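Local coordinates for hypothetical protein yfcE (Escherichia coli, PDB 1SU1), which is of unknown function but belongs to the calcineurin-like phosphoesterase superfamily and holds a pair of zinc ions in neighbouring sites, at residues 30-35 with 57-62; 91-96 with 107-112; 127-132 with 149-154. All coordinates share one frame; numbering follows the deposited sequence.

Contact 1 of 3, residues 30-35 with 57-62. With ZN (zinc ion), chain F; ZN (zinc ion), chain E.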
# COMPACT_ATOMS: atom_id res chain seq x y z
N PHE A 30 -25.49 -8.56 2.87
CA PHE A 30 -24.55 -7.45 2.76
C PHE A 30 -24.85 -6.33 3.75
O PHE A 30 -26.00 -5.95 3.93
CB PHE A 30 -24.59 -6.84 1.36
CG PHE A 30 -24.33 -7.83 0.25
CD1 PHE A 30 -25.35 -8.67 -0.19
CD2 PHE A 30 -23.07 -7.92 -0.35
CE1 PHE A 30 -25.13 -9.58 -1.23
CE2 PHE A 30 -22.84 -8.83 -1.38
CZ PHE A 30 -23.86 -9.66 -1.82
N ALA A 31 -23.80 -5.80 4.36
CA ALA A 31 -23.89 -4.68 5.28
C ALA A 31 -22.74 -3.73 4.90
O ALA A 31 -21.62 -4.19 4.65
CB ALA A 31 -23.72 -5.16 6.72
N SER A 32 -23.01 -2.43 4.85
CA SER A 32 -21.98 -1.47 4.49
C SER A 32 -22.06 -0.16 5.28
O SER A 32 -23.12 0.22 5.77
CB SER A 32 -22.06 -1.16 2.98
OG SER A 32 -21.02 -0.28 2.58
N ASP A 33 -20.92 0.51 5.38
CA ASP A 33 -20.80 1.79 6.07
C ASP A 33 -21.47 1.80 7.46
O ASP A 33 -22.39 2.59 7.73
CB ASP A 33 -21.38 2.89 5.18
CG ASP A 33 -20.60 3.05 3.86
OD1 ASP A 33 -19.63 3.86 3.80
OD2 ASP A 33 -20.93 2.34 2.88
N ILE A 34 -20.97 0.92 8.33
CA ILE A 34 -21.43 0.78 9.70
C ILE A 34 -20.97 1.99 10.51
O ILE A 34 -21.72 2.54 11.32
CB ILE A 34 -20.85 -0.51 10.31
CG1 ILE A 34 -21.29 -1.71 9.47
CG2 ILE A 34 -21.30 -0.66 11.77
CD1 ILE A 34 -20.69 -3.04 9.90
N HIS A 35 -19.73 2.41 10.27
CA HIS A 35 -19.16 3.58 10.94
C HIS A 35 -19.26 3.60 12.46
O HIS A 35 -19.43 4.66 13.07
CB HIS A 35 -19.79 4.86 10.38
CG HIS A 35 -19.36 5.20 8.98
ND1 HIS A 35 -18.08 5.61 8.67
CD2 HIS A 35 -20.06 5.22 7.82
CE1 HIS A 35 -18.01 5.87 7.38
NE2 HIS A 35 -19.19 5.64 6.84
N VAL A 57 -21.36 -10.38 4.20
CA VAL A 57 -20.42 -9.57 3.44
C VAL A 57 -20.41 -8.10 3.84
O VAL A 57 -21.34 -7.34 3.53
CB VAL A 57 -20.71 -9.70 1.93
CG1 VAL A 57 -19.69 -8.90 1.12
CG2 VAL A 57 -20.69 -11.16 1.52
N ILE A 58 -19.33 -7.69 4.50
CA ILE A 58 -19.15 -6.31 4.96
C ILE A 58 -18.34 -5.51 3.93
O ILE A 58 -17.16 -5.80 3.69
CB ILE A 58 -18.46 -6.32 6.34
CG1 ILE A 58 -19.39 -7.03 7.34
CG2 ILE A 58 -18.15 -4.90 6.80
CD1 ILE A 58 -18.90 -7.04 8.78
N LEU A 59 -18.97 -4.48 3.35
CA LEU A 59 -18.34 -3.66 2.33
C LEU A 59 -17.48 -2.47 2.77
O LEU A 59 -17.24 -1.54 1.99
CB LEU A 59 -19.40 -3.18 1.34
CG LEU A 59 -20.20 -4.27 0.61
CD1 LEU A 59 -21.35 -3.63 -0.16
CD2 LEU A 59 -19.29 -5.07 -0.34
N GLY A 60 -17.02 -2.46 4.03
CA GLY A 60 -16.15 -1.38 4.47
C GLY A 60 -16.66 -0.20 5.30
O GLY A 60 -17.83 0.19 5.21
N ASP A 61 -15.73 0.38 6.06
CA ASP A 61 -15.97 1.51 6.96
C ASP A 61 -16.76 0.98 8.15
O ASP A 61 -17.96 1.27 8.34
CB ASP A 61 -16.67 2.65 6.22
CG ASP A 61 -15.74 3.34 5.22
OD1 ASP A 61 -14.75 2.70 4.81
OD2 ASP A 61 -16.00 4.50 4.83
N VAL A 62 -16.05 0.16 8.92
CA VAL A 62 -16.54 -0.56 10.07
C VAL A 62 -16.66 0.20 11.41
O VAL A 62 -17.76 0.33 11.93
CB VAL A 62 -15.67 -1.82 10.26
CG1 VAL A 62 -16.28 -2.75 11.29
CG2 VAL A 62 -15.51 -2.53 8.91
ZN ZN F . -19.19 5.49 4.63
ZN ZN E . -16.41 5.18 2.62
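F30 and A31 pair in parallel with V57 and I58, the two strands of a beta-alpha-beta unit whose crossover helix is 38-51; the loops that follow them carry zinc ligands of the calcineurin-like phosphoesterase fold. The strand end is the tight half. A31 N donates to V57 O at 3.0 Å, and L59 N to A31 O. On one face of the sheet F30 and V57 run side by side, F30 CD2 lying 3.7 Å from V57 CB, and L127 covers both. On the other face the small A31 touches V44 of the crossover helix, while I58 reaches the neighbouring strand 91-93.

The contact is buried throughout, and only the apolar packing of I34 is looser: I34 CD1 comes no nearer than 4.4 Å to I58 CG2. Past the strands single backbone bonds continue the pairing, D33 N to G60 O at 3.1 Å and H35 N to D61 O. G60 suits its place because a CB would jam against the carbonyl O of L59. D33, H35 and D61 all have positive phi, in tight turns whose side chains end at the zinc ions, where a sulfate ion lies close to D61. H35 stands beside D61, with D61 CB over the imidazole face, 4.0 Å from its centroid; N64 O accepts from H35 ND1 and so helps fix the ring's rotation. The zinc ion of D33 and H35 also takes H153; that of D61 is also bound by N97, H129 and H151. S32, with OG anti to its own N (chi1 -177°), reaches D33 OD2 at 2.6 Å from above the carboxylate plane. This oxygen also accepts from H151 N, leaving D33 OD1 to bind zinc at 1.9 Å.

Contact 2 of 3, residues 91-96 with 107-112; sequences VIAVRG and LHFPIT
The ring of F109 carries V91 on one face: V91 CG1 stands over it, displaced toward the rim and 3.4 Å from F109 CD2, in a CH-pi contact with CG1 3.8 Å from the ring centroid, 28° off the normal. At the edge of the same ring lies A93, its CB 4.1 Å from F109 CE2. Another flat group, the guanidinium of R95, meets T112 O at its edge and nearly in its own plane; R95 NH1 donates to T112 O at 2.8 Å, although the bond is bent to 138° at the hydrogen.

A ring fits at 109 because it can offer a face to a branched valine and an edge to a small alanine at once. A93 contributes only a methyl, whose CB touches I111 CG2 at 4.1 Å as well as the phenyl edge. The bend in R95 at chi3 (76°) swings the guanidinium back to T112, while NE forms a salt bridge with E101 of the third subunit, tying the segment after strand 91-93 to another chain.

Between the backbones, water takes the place of direct pairing. Water 1 accepts from A93 N at 3.0 Å and donates to P110 O; water 2 donates to A93 O at 2.8 Å and, weakly, to P110 O. Q104 binds the loop backbone, accepting from I111 N and donating to F109 O. What results is a loop after helix 101-106 covering the outermost parallel strand of a metal-binding fold, 91-93; beyond it the chain runs through R95 and G96 to the zinc ligand N97.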
# COMPACT_ATOMS: atom_id res chain seq x y z
N VAL A 91 -17.53 -13.98 8.24
CA VAL A 91 -17.46 -12.68 7.58
C VAL A 91 -16.47 -12.65 6.41
O VAL A 91 -15.39 -13.24 6.48
CB VAL A 91 -17.04 -11.58 8.58
CG1 VAL A 91 -16.92 -10.24 7.85
CG2 VAL A 91 -18.07 -11.46 9.70
N ILE A 92 -16.88 -11.96 5.35
CA ILE A 92 -16.09 -11.73 4.15
C ILE A 92 -16.16 -10.20 4.01
O ILE A 92 -17.23 -9.65 3.75
CB ILE A 92 -16.75 -12.35 2.88
CG1 ILE A 92 -16.86 -13.87 3.01
CG2 ILE A 92 -15.93 -11.97 1.65
CD1 ILE A 92 -15.54 -14.59 3.14
N ALA A 93 -15.04 -9.51 4.18
CA ALA A 93 -15.04 -8.05 4.09
C ALA A 93 -14.02 -7.45 3.12
O ALA A 93 -13.10 -8.12 2.67
CB ALA A 93 -14.81 -7.47 5.49
N VAL A 94 -14.21 -6.17 2.78
CA VAL A 94 -13.30 -5.43 1.91
C VAL A 94 -13.05 -4.07 2.56
O VAL A 94 -13.94 -3.50 3.21
CB VAL A 94 -13.85 -5.23 0.47
CG1 VAL A 94 -13.85 -6.56 -0.27
CG2 VAL A 94 -15.26 -4.64 0.51
N ARG A 95 -11.83 -3.56 2.38
CA ARG A 95 -11.38 -2.30 2.96
C ARG A 95 -12.08 -1.02 2.51
O ARG A 95 -12.22 -0.77 1.31
CB ARG A 95 -9.86 -2.15 2.72
CG ARG A 95 -9.19 -1.11 3.61
CD ARG A 95 -7.70 -0.98 3.31
NE ARG A 95 -7.43 -0.23 2.08
CZ ARG A 95 -6.92 -0.76 0.97
NH1 ARG A 95 -6.64 -2.06 0.92
NH2 ARG A 95 -6.68 0.01 -0.09
N GLY A 96 -12.50 -0.22 3.49
CA GLY A 96 -13.15 1.06 3.20
C GLY A 96 -12.16 2.19 3.45
O GLY A 96 -11.19 2.00 4.18
N LEU A 107 -10.51 -6.40 15.05
CA LEU A 107 -11.41 -7.36 14.42
C LEU A 107 -10.73 -8.68 14.06
O LEU A 107 -9.61 -8.69 13.53
CB LEU A 107 -12.04 -6.72 13.18
CG LEU A 107 -12.78 -5.41 13.49
CD1 LEU A 107 -13.11 -4.67 12.19
CD2 LEU A 107 -14.07 -5.73 14.26
N HIS A 108 -11.41 -9.79 14.33
CA HIS A 108 -10.86 -11.12 14.08
C HIS A 108 -11.12 -11.76 12.73
O HIS A 108 -11.12 -12.98 12.61
CB HIS A 108 -11.30 -12.07 15.19
CG HIS A 108 -10.84 -11.65 16.55
ND1 HIS A 108 -11.20 -12.32 17.70
CD2 HIS A 108 -10.05 -10.62 16.94
CE1 HIS A 108 -10.65 -11.72 18.74
NE2 HIS A 108 -9.95 -10.69 18.31
N PHE A 109 -11.35 -10.93 11.72
CA PHE A 109 -11.54 -11.42 10.36
C PHE A 109 -10.79 -10.43 9.46
O PHE A 109 -10.62 -9.26 9.82
CB PHE A 109 -13.04 -11.49 10.00
CG PHE A 109 -13.81 -10.23 10.26
CD1 PHE A 109 -14.36 -9.97 11.51
CD2 PHE A 109 -13.97 -9.28 9.25
CE1 PHE A 109 -15.07 -8.81 11.75
CE2 PHE A 109 -14.68 -8.11 9.49
CZ PHE A 109 -15.23 -7.87 10.74
N PRO A 110 -10.31 -10.89 8.30
CA PRO A 110 -9.56 -10.07 7.33
C PRO A 110 -10.35 -8.91 6.73
O PRO A 110 -11.37 -9.13 6.09
CB PRO A 110 -9.15 -11.07 6.25
CG PRO A 110 -9.23 -12.41 6.94
CD PRO A 110 -10.44 -12.28 7.81
N ILE A 111 -9.87 -7.68 6.92
CA ILE A 111 -10.56 -6.52 6.36
C ILE A 111 -9.68 -5.65 5.44
O ILE A 111 -10.15 -4.61 4.95
CB ILE A 111 -11.09 -5.60 7.48
CG1 ILE A 111 -9.93 -5.11 8.35
CG2 ILE A 111 -12.11 -6.35 8.34
CD1 ILE A 111 -10.22 -3.85 9.12
N THR A 112 -8.44 -6.05 5.19
CA THR A 112 -7.53 -5.25 4.35
C THR A 112 -7.64 -5.40 2.83
O THR A 112 -7.23 -4.50 2.09
CB THR A 112 -6.05 -5.46 4.76
OG1 THR A 112 -5.72 -6.86 4.72
CG2 THR A 112 -5.81 -4.93 6.17
O HOH W 1 -12.53 -11.17 4.33
O HOH W 2 -10.50 -8.05 3.62

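Contact 3 of 3, residues 127-132 with 149-154. With ZN (zinc ion), chain E; ZN (zinc ion), chain F.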
# COMPACT_ATOMS: atom_id res chain seq x y z
N LEU A 127 -16.85 -7.34 -5.49
CA LEU A 127 -17.03 -6.66 -4.21
C LEU A 127 -15.91 -5.66 -3.86
O LEU A 127 -14.75 -6.05 -3.71
CB LEU A 127 -17.14 -7.69 -3.06
CG LEU A 127 -17.90 -9.00 -3.32
CD1 LEU A 127 -17.73 -9.92 -2.12
CD2 LEU A 127 -19.39 -8.71 -3.56
N THR A 128 -16.27 -4.39 -3.67
CA THR A 128 -15.30 -3.36 -3.31
C THR A 128 -16.03 -2.25 -2.52
O THR A 128 -17.25 -2.14 -2.61
CB THR A 128 -14.65 -2.76 -4.60
OG1 THR A 128 -13.47 -2.01 -4.25
CG2 THR A 128 -15.62 -1.83 -5.32
N HIS A 129 -15.29 -1.44 -1.76
CA HIS A 129 -15.91 -0.38 -0.97
C HIS A 129 -16.50 0.76 -1.77
O HIS A 129 -17.61 1.24 -1.48
CB HIS A 129 -14.94 0.21 0.05
CG HIS A 129 -15.55 1.27 0.92
ND1 HIS A 129 -16.50 0.99 1.89
CD2 HIS A 129 -15.39 2.62 0.94
CE1 HIS A 129 -16.88 2.11 2.47
NE2 HIS A 129 -16.23 3.12 1.91
N GLY A 130 -15.75 1.24 -2.77
CA GLY A 130 -16.27 2.33 -3.58
C GLY A 130 -15.35 3.51 -3.77
O GLY A 130 -15.62 4.37 -4.61
N HIS A 131 -14.26 3.58 -3.00
CA HIS A 131 -13.34 4.71 -3.16
C HIS A 131 -12.20 4.42 -4.15
O HIS A 131 -11.56 5.35 -4.63
CB HIS A 131 -12.78 5.14 -1.80
CG HIS A 131 -11.99 4.08 -1.10
ND1 HIS A 131 -12.49 2.82 -0.87
CD2 HIS A 131 -10.76 4.11 -0.54
CE1 HIS A 131 -11.60 2.11 -0.19
NE2 HIS A 131 -10.54 2.87 0.03
N LEU A 132 -11.95 3.14 -4.43
CA LEU A 132 -10.90 2.73 -5.37
C LEU A 132 -11.57 2.48 -6.72
O LEU A 132 -11.22 3.09 -7.72
CB LEU A 132 -10.21 1.46 -4.86
CG LEU A 132 -9.72 1.47 -3.41
CD1 LEU A 132 -9.15 0.12 -3.03
CD2 LEU A 132 -8.69 2.57 -3.21
N TYR A 149 -20.82 -2.33 -4.41
CA TYR A 149 -20.11 -1.33 -3.60
C TYR A 149 -20.96 -0.55 -2.57
O TYR A 149 -22.20 -0.59 -2.60
CB TYR A 149 -19.49 -0.30 -4.53
CG TYR A 149 -20.52 0.53 -5.25
CD1 TYR A 149 -21.34 -0.04 -6.23
CD2 TYR A 149 -20.71 1.88 -4.94
CE1 TYR A 149 -22.33 0.72 -6.88
CE2 TYR A 149 -21.69 2.64 -5.58
CZ TYR A 149 -22.49 2.05 -6.54
OH TYR A 149 -23.44 2.82 -7.18
N GLY A 150 -20.26 0.18 -1.70
CA GLY A 150 -20.91 1.01 -0.68
C GLY A 150 -20.40 2.44 -0.82
O GLY A 150 -20.55 3.06 -1.87
N HIS A 151 -19.83 2.98 0.25
CA HIS A 151 -19.24 4.32 0.23
C HIS A 151 -20.11 5.56 -0.01
O HIS A 151 -19.91 6.58 0.66
CB HIS A 151 -18.07 4.36 -0.77
CG HIS A 151 -17.22 5.59 -0.65
ND1 HIS A 151 -16.56 5.91 0.52
CD2 HIS A 151 -16.96 6.59 -1.52
CE1 HIS A 151 -15.92 7.06 0.36
NE2 HIS A 151 -16.15 7.49 -0.87
N THR A 152 -21.04 5.51 -0.96
CA THR A 152 -21.88 6.68 -1.23
C THR A 152 -23.04 6.84 -0.23
O THR A 152 -23.60 7.93 -0.07
CB THR A 152 -22.54 6.62 -2.62
OG1 THR A 152 -23.39 5.47 -2.70
CG2 THR A 152 -21.47 6.54 -3.71
N HIS A 153 -23.40 5.74 0.43
CA HIS A 153 -24.52 5.74 1.37
C HIS A 153 -25.83 5.95 0.61
O HIS A 153 -26.80 6.45 1.18
CB HIS A 153 -24.38 6.84 2.43
CG HIS A 153 -23.14 6.74 3.27
ND1 HIS A 153 -22.96 7.48 4.41
CD2 HIS A 153 -22.01 6.01 3.10
CE1 HIS A 153 -21.77 7.22 4.92
NE2 HIS A 153 -21.17 6.33 4.14
N LEU A 154 -25.83 5.61 -0.68
CA LEU A 154 -27.02 5.74 -1.51
C LEU A 154 -27.31 4.37 -2.11
O LEU A 154 -26.50 3.83 -2.86
CB LEU A 154 -26.82 6.79 -2.61
CG LEU A 154 -26.79 8.26 -2.17
CD1 LEU A 154 -26.58 9.17 -3.37
CD2 LEU A 154 -28.10 8.63 -1.47
ZN ZN E . -16.41 5.18 2.62
ZN ZN F . -19.19 5.49 4.63
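H129 and H151 converge on one zinc ion, and H153 binds its neighbour, in two loops of the second sheet, the later one carrying the Gly-His-Thr-His run of the calcineurin-like phosphoesterase fold. Metal bonds dominate. H129 NE2 and H151 ND1 each lie 2.2 Å from the shared zinc ion, their rings meeting rim to rim with planes at 65°; that the two nitrogens can stand only 3.1 Å apart is explained by the metal they both bind. With CG anti to the backbone N (chi1 -178°), H129 brings NE2 to the zinc ion beside H151, and its ND1 donates to L59 O, which orients the ring for coordination. D61 and N97 bind the same ion, while D33 and H35 join H153 on the other.

Hydrogen bonding across the contact is a single backbone link: G150 N donates to H129 O at 2.9 Å, coming from above the carbonyl plane. Within the second loop, T152 OG1 accepts from L154 N in an ST turn, a use for the threonine between the two histidines.

Packing and backbone shape both explain the glycine. G130 CA lies 3.9 Å from H151 CB; a CB on G130 would run into that atom and also jam against the carbonyl O of H129. H131, whose NE2 is hydrogen-bonded to E101 of the third subunit, sets its CB over the centre of the H151 ring, 4.2 Å from the centroid.

In the fold
From the N terminus the three contacts follow in series, neither nesting nor crossing. Contact 1 closes the crossover through helix 38-51 and sets strand 55-58 beside 27-31. Contact 2 closes a shorter loop through helix 101-106; its strand 91-93 lies on the far side of 55-58, with backbone bonds between I58 and both I92 and V94 joining the two contacts. Contact 3 closes a loop containing the short strand 146-148 and belongs to the second sheet. The zinc ions lie where loops of both sheets converge, and there the loops of contacts 1 and 3 are tied together. Contacts 2 and 3 also share the third subunit, through R95 and H131.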